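Local coordinates for protein Tv2483 (Treponema vincentii, PDB 6DET) that binds L-arginine with high selectivity and probably delivers it to an ABC transporter as the solute-binding lipoprotein, at residues T67-R72 / E235-E240; C116-Q121 / T216-F221. All blocks are in the same frame, centred on the assembly; numbering follows the deposited sequence. Where two conformers were deposited one is given.

In the fold
The two contacts show how a solute-binding protein of family 3 is tied together by segments far apart in sequence. Their order along the chain is 67-72, 116-121, 216-221, 235-240, so contact 2 is nested inside the loop that contact 1 closes. Contact 1 joins helices 61-73 and 228-243; contact 2 pairs the start of strand 120-129 with strand 215-223 in the mixed sheet, beside the bound arginine. Their centres are about 16 Å apart, yet they touch: E235 OE2 lies 2.8 Å from T117 N, probably hydrogen-bonded. Strand 215-223 leads into helix 228-243, so the packing inside one lobe is joined directly to the strand pair that, as in related binding proteins, probably connects the lobes.

Contact 1 of 2, residues T67-R72 / E235-E240; sequences TELCRR and ESVLAE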
loop_
_atom_site.group_PDB
_atom_site.type_symbol
_atom_site.label_atom_id
_atom_site.label_comp_id
_atom_site.label_asym_id
_atom_site.label_seq_id
_atom_site.Cartn_x
_atom_site.Cartn_y
_atom_site.Cartn_z
ATOM N N THR A 67 -0.302 3.080 15.558
ATOM C CA THR A 67 -0.257 2.803 16.991
ATOM C C THR A 67 0.037 4.077 17.780
ATOM O O THR A 67 -0.598 4.348 18.809
ATOM C CB THR A 67 0.797 1.731 17.289
ATOM O OG1 THR A 67 0.439 0.498 16.642
ATOM C CG2 THR A 67 0.912 1.482 18.784
ATOM N N GLU A 68 1.001 4.877 17.307
ATOM C CA GLU A 68 1.393 6.092 18.016
ATOM C C GLU A 68 0.351 7.188 17.827
ATOM O O GLU A 68 0.037 7.923 18.770
ATOM C CB GLU A 68 2.774 6.555 17.531
ATOM C CG GLU A 68 3.208 7.914 18.074
ATOM C CD GLU A 68 3.310 7.954 19.585
ATOM O OE1 GLU A 68 3.185 6.895 20.248
ATOM O OE2 GLU A 68 3.516 9.073 20.130
ATOM N N LEU A 69 -0.199 7.301 16.619
ATOM C CA LEU A 69 -1.259 8.264 16.372
ATOM C C LEU A 69 -2.439 8.031 17.311
ATOM O O LEU A 69 -2.941 8.969 17.938
ATOM C CB LEU A 69 -1.699 8.169 14.926
ATOM C CG LEU A 69 -2.872 9.073 14.594
ATOM C CD1 LEU A 69 -2.528 10.003 13.453
ATOM C CD2 LEU A 69 -4.029 8.186 14.245
ATOM N N CYS A 70 -2.900 6.777 17.416
ATOM C CA CYS A 70 -4.028 6.489 18.298
ATOM C C CYS A 70 -3.651 6.714 19.754
ATOM O O CYS A 70 -4.470 7.196 20.552
ATOM C CB CYS A 70 -4.511 5.044 18.054
ATOM S SG CYS A 70 -5.381 4.812 16.531
ATOM N N ARG A 71 -2.397 6.426 20.124
ATOM C CA ARG A 71 -1.989 6.712 21.488
ATOM C C ARG A 71 -2.155 8.194 21.787
ATOM O O ARG A 71 -2.701 8.570 22.824
ATOM C CB ARG A 71 -0.545 6.295 21.743
ATOM C CG ARG A 71 -0.151 6.485 23.214
ATOM C CD ARG A 71 1.331 6.301 23.422
ATOM N NE ARG A 71 2.076 7.420 22.857
ATOM C CZ ARG A 71 2.245 8.588 23.475
ATOM N NH1 ARG A 71 1.735 8.777 24.677
ATOM N NH2 ARG A 71 2.921 9.567 22.891
ATOM N N ARG A 72 -1.685 9.046 20.878
ATOM C CA ARG A 72 -1.800 10.487 21.103
ATOM C C ARG A 72 -3.251 10.943 21.142
ATOM O O ARG A 72 -3.568 11.926 21.832
ATOM C CB ARG A 72 -1.038 11.246 20.016
ATOM C CG ARG A 72 0.459 11.091 20.130
ATOM C CD ARG A 72 1.236 11.899 19.088
ATOM N NE ARG A 72 2.647 11.537 19.090
ATOM C CZ ARG A 72 3.634 12.332 18.685
ATOM N NH1 ARG A 72 3.370 13.560 18.251
ATOM N NH2 ARG A 72 4.888 11.893 18.708
ATOM N N GLU A 235 -5.071 13.879 10.350
ATOM C CA GLU A 235 -4.027 14.634 9.663
ATOM C C GLU A 235 -3.314 15.581 10.622
ATOM O O GLU A 235 -2.098 15.782 10.514
ATOM C CB GLU A 235 -4.628 15.390 8.484
ATOM C CG GLU A 235 -4.978 14.474 7.321
ATOM C CD GLU A 235 -5.555 15.208 6.141
ATOM O OE1 GLU A 235 -6.233 16.249 6.346
ATOM O OE2 GLU A 235 -5.319 14.748 5.008
ATOM N N SER A 236 -4.040 16.154 11.587
ATOM C CA SER A 236 -3.387 17.046 12.534
ATOM C C SER A 236 -2.319 16.318 13.345
ATOM O O SER A 236 -1.236 16.858 13.594
ATOM C CB SER A 236 -4.423 17.661 13.470
ATOM O OG SER A 236 -3.785 18.575 14.332
ATOM N N VAL A 237 -2.620 15.100 13.787
ATOM C CA VAL A 237 -1.665 14.329 14.576
ATOM C C VAL A 237 -0.518 13.823 13.707
ATOM O O VAL A 237 0.644 13.800 14.142
ATOM C CB VAL A 237 -2.385 13.175 15.282
ATOM C CG1 VAL A 237 -1.385 12.385 16.101
ATOM C CG2 VAL A 237 -3.501 13.739 16.168
ATOM N N LEU A 238 -0.822 13.357 12.494
ATOM C CA LEU A 238 0.244 12.940 11.583
ATOM C C LEU A 238 1.246 14.066 11.360
ATOM O O LEU A 238 2.455 13.827 11.281
ATOM C CB LEU A 238 -0.336 12.503 10.241
ATOM C CG LEU A 238 -1.079 11.154 10.215
ATOM C CD1 LEU A 238 -1.658 10.863 8.823
ATOM C CD2 LEU A 238 -0.146 10.017 10.681
ATOM N N ALA A 239 0.756 15.296 11.209
ATOM C CA ALA A 239 1.664 16.425 10.999
ATOM C C ALA A 239 2.577 16.615 12.199
ATOM O O ALA A 239 3.791 16.809 12.043
ATOM C CB ALA A 239 0.868 17.693 10.708
ATOM N N GLU A 240 2.014 16.552 13.405
ATOM C CA GLU A 240 2.806 16.658 14.622
ATOM C C GLU A 240 3.855 15.557 14.667
ATOM O O GLU A 240 5.018 15.803 15.014
ATOM C CB GLU A 240 1.876 16.579 15.842
ATOM C CG GLU A 240 2.553 16.652 17.216
ATOM C CD GLU A 240 1.563 16.479 18.383
ATOM O OE1 GLU A 240 1.201 15.328 18.706
ATOM O OE2 GLU A 240 1.136 17.498 18.970
#
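L69 reaches across to V237 and L238 with its CD1 branch, the part of the side chain that does most of the touching. CG stands anti to the backbone N (chi1 176°), which sends the chain off helix 61-73 toward helix 228-243. There CD1 settles 3.7 Å from V237 CB, and the same methyl lies 3.7 Å from L238 CD2, against neighbouring side chains of the other helix. M241 and I234 add further cover to L69. About one helical turn further along, the CD of R72 passes V237 CG1 at 4.0 Å, and the apolar stem of the arginine continues the patch begun by L69. Helices 61-73 and 228-243 exemplify helix-helix packing within one lobe of the two-lobed solute-binding fold: the axes of 67-72 and 235-240 approach to 9.9 Å and their directions differ by 112°, a steep crossing that limits the overlap to a few residues. Beyond V237 the interface turns polar. R72 NH1 donates to E240 OE1 at 2.8 Å, a bent salt-bridge hydrogen bond (146°) that meets the carboxylate on its anti side and well out of its plane. NH1 also has D244 as a salt-bridge partner. The guanidinium is steadied from its own helix, for R72 NE donates almost straight to E68 OE2 at 2.8 Å. R71 holds the same carboxylate side-on, its NE on OE1 and its NH2 on OE2.

Contact 2 of 2, residues C116-Q121 / T216-F221; sequences CTPYLQ and TEYYTF
Y119 and F221 meet through contrasting first torsions: Y119 CG is wedged between its backbone N and carbonyl carbon (chi1 73°), whereas F221 CG lies beside its backbone N (chi1 -55°), and the two rings overlap, displaced from one another. They form an offset stack with centroids 4.2 Å apart and planes at 30°, the CZ of F221 sitting over the centre of the Y119 ring. Here strand 120-129 pairs antiparallel with strand 215-223, consistent with the two-stranded hinge that links the lobes of such solute-binding proteins. Three backbone bonds join 116-121 to 216-221: C116 N to F221 O, Y119 N to Y219 O at 3.1 Å and Y219 N to L120 O at 2.9 Å. L120 CD1 comes to the edge of the Y219 ring, 3.9 Å from CD2. That ring belongs to the arginine pocket: it touches the ligand, and its hydroxyl is hydrogen-bonded to D193. The Y119 hydroxyl is bonded to D62 and accepts from a water that also donates to T220 O, a water-mediated link between the two segments. Y218 and Q121 point to the opposite face from L120 and Y219, Q121 running alongside the Y218 ring; P118 CB packs 3.6 Å from Y218 CB. A second water receives the N-H of Q121 NE2 at 3.0 Å, donates to E217 O at 2.8 Å and lies 2.7 Å from T216 OG1.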
loop_
_atom_site.group_PDB
_atom_site.type_symbol
_atom_site.label_atom_id
_atom_site.label_comp_id
_atom_site.label_asym_id
_atom_site.label_seq_id
_atom_site.Cartn_x
_atom_site.Cartn_y
_atom_site.Cartn_z
ATOM N N CYS A 116 -6.125 10.783 2.990
ATOM C CA CYS A 116 -5.395 11.779 3.753
ATOM C C CYS A 116 -4.125 12.155 3.000
ATOM O O CYS A 116 -3.721 11.488 2.046
ATOM C CB CYS A 116 -5.053 11.270 5.146
ATOM S SG CYS A 116 -3.767 10.015 5.158
ATOM N N THR A 117 -3.504 13.240 3.447
ATOM C CA THR A 117 -2.346 13.767 2.771
ATOM C C THR A 117 -1.318 12.635 2.598
ATOM O O THR A 117 -1.079 11.873 3.542
ATOM C CB THR A 117 -1.765 14.944 3.540
ATOM O OG1 THR A 117 -0.697 15.516 2.763
ATOM C CG2 THR A 117 -1.279 14.502 4.886
ATOM N N PRO A 118 -0.756 12.470 1.410
ATOM C CA PRO A 118 0.140 11.325 1.161
ATOM C C PRO A 118 1.345 11.282 2.084
ATOM O O PRO A 118 1.904 12.308 2.473
ATOM C CB PRO A 118 0.569 11.539 -0.289
ATOM C CG PRO A 118 -0.582 12.232 -0.909
ATOM C CD PRO A 118 -1.201 13.098 0.157
ATOM N N TYR A 119 1.778 10.053 2.414
ATOM C CA TYR A 119 2.846 9.886 3.382
ATOM C C TYR A 119 4.077 9.185 2.808
ATOM O O TYR A 119 5.154 9.287 3.415
ATOM C CB TYR A 119 2.312 9.146 4.639
ATOM C CG TYR A 119 2.033 7.642 4.452
ATOM C CD1 TYR A 119 0.931 7.199 3.694
ATOM C CD2 TYR A 119 2.807 6.694 5.101
ATOM C CE1 TYR A 119 0.664 5.820 3.533
ATOM C CE2 TYR A 119 2.549 5.306 4.940
ATOM C CZ TYR A 119 1.484 4.897 4.159
ATOM O OH TYR A 119 1.228 3.539 4.009
ATOM N N LEU A 120 3.962 8.528 1.650
ATOM C CA LEU A 120 5.096 7.911 0.954
ATOM C C LEU A 120 4.898 8.042 -0.545
ATOM O O LEU A 120 3.759 8.093 -1.015
ATOM C CB LEU A 120 5.247 6.411 1.266
ATOM C CG LEU A 120 5.691 5.984 2.668
ATOM C CD1 LEU A 120 5.564 4.473 2.865
ATOM C CD2 LEU A 120 7.136 6.476 2.893
ATOM N N GLN A 121 6.021 8.096 -1.294
ATOM C CA GLN A 121 6.003 7.875 -2.733
ATOM C C GLN A 121 6.171 6.395 -3.013
ATOM O O GLN A 121 6.779 5.661 -2.231
ATOM C CB GLN A 121 7.132 8.624 -3.446
ATOM C CG GLN A 121 6.873 10.065 -3.631
ATOM C CD GLN A 121 8.009 10.674 -4.405
ATOM O OE1 GLN A 121 9.107 10.786 -3.881
ATOM N NE2 GLN A 121 7.778 10.965 -5.674
ATOM N N THR A 216 4.153 6.023 -11.246
ATOM C CA THR A 216 4.684 6.762 -10.117
ATOM C C THR A 216 3.489 7.244 -9.312
ATOM O O THR A 216 2.506 7.723 -9.889
ATOM C CB THR A 216 5.590 7.921 -10.568
ATOM O OG1 THR A 216 5.925 8.721 -9.440
ATOM C CG2 THR A 216 4.906 8.770 -11.586
ATOM N N GLU A 217 3.550 7.050 -7.997
ATOM C CA GLU A 217 2.352 7.074 -7.163
ATOM C C GLU A 217 2.672 7.694 -5.820
ATOM O O GLU A 217 3.839 7.861 -5.438
ATOM C CB GLU A 217 1.792 5.653 -6.859
ATOM C CG GLU A 217 1.623 4.743 -7.998
ATOM C CD GLU A 217 1.210 3.311 -7.600
ATOM O OE1 GLU A 217 0.908 2.547 -8.541
ATOM O OE2 GLU A 217 1.270 2.900 -6.415
ATOM N N TYR A 218 1.601 7.940 -5.070
ATOM C CA TYR A 218 1.642 8.240 -3.655
ATOM C C TYR A 218 0.798 7.234 -2.896
ATOM O O TYR A 218 -0.220 6.755 -3.411
ATOM C CB TYR A 218 1.088 9.620 -3.344
ATOM C CG TYR A 218 1.724 10.677 -4.203
ATOM C CD1 TYR A 218 2.988 11.162 -3.907
ATOM C CD2 TYR A 218 1.065 11.178 -5.319
ATOM C CE1 TYR A 218 3.578 12.123 -4.704
ATOM C CE2 TYR A 218 1.645 12.142 -6.115
ATOM C CZ TYR A 218 2.902 12.611 -5.807
ATOM O OH TYR A 218 3.485 13.573 -6.604
ATOM N N TYR A 219 1.253 6.910 -1.697
ATOM C CA TYR A 219 0.497 6.119 -0.741
ATOM C C TYR A 219 -0.262 7.077 0.170
ATOM O O TYR A 219 0.225 8.168 0.480
ATOM C CB TYR A 219 1.415 5.269 0.130
ATOM C CG TYR A 219 1.952 3.964 -0.478
ATOM C CD1 TYR A 219 1.431 3.436 -1.641
ATOM C CD2 TYR A 219 2.916 3.261 0.202
ATOM C CE1 TYR A 219 1.904 2.170 -2.134
ATOM C CE2 TYR A 219 3.404 2.039 -0.262
ATOM C CZ TYR A 219 2.889 1.512 -1.424
ATOM O OH TYR A 219 3.339 0.269 -1.836
ATOM N N THR A 220 -1.415 6.624 0.637
ATOM C CA THR A 220 -2.262 7.383 1.550
ATOM C C THR A 220 -2.904 6.413 2.533
ATOM O O THR A 220 -2.647 5.192 2.508
ATOM C CB THR A 220 -3.313 8.183 0.757
ATOM O OG1 THR A 220 -4.090 9.022 1.629
ATOM C CG2 THR A 220 -4.249 7.265 0.013
ATOM N N PHE A 221 -3.751 6.956 3.415
ATOM C CA PHE A 221 -4.667 6.165 4.221
ATOM C C PHE A 221 -6.076 6.562 3.798
ATOM O O PHE A 221 -6.371 7.762 3.691
ATOM C CB PHE A 221 -4.451 6.400 5.707
ATOM C CG PHE A 221 -3.060 6.169 6.158
ATOM C CD1 PHE A 221 -2.394 4.972 5.846
ATOM C CD2 PHE A 221 -2.386 7.133 6.879
ATOM C CE1 PHE A 221 -1.096 4.795 6.267
ATOM C CE2 PHE A 221 -1.092 6.937 7.295
ATOM C CZ PHE A 221 -0.453 5.766 6.986
HETATM O O HOH W 1 -1.381 2.893 3.376
HETATM O O HOH W 2 5.464 9.578 -6.975
#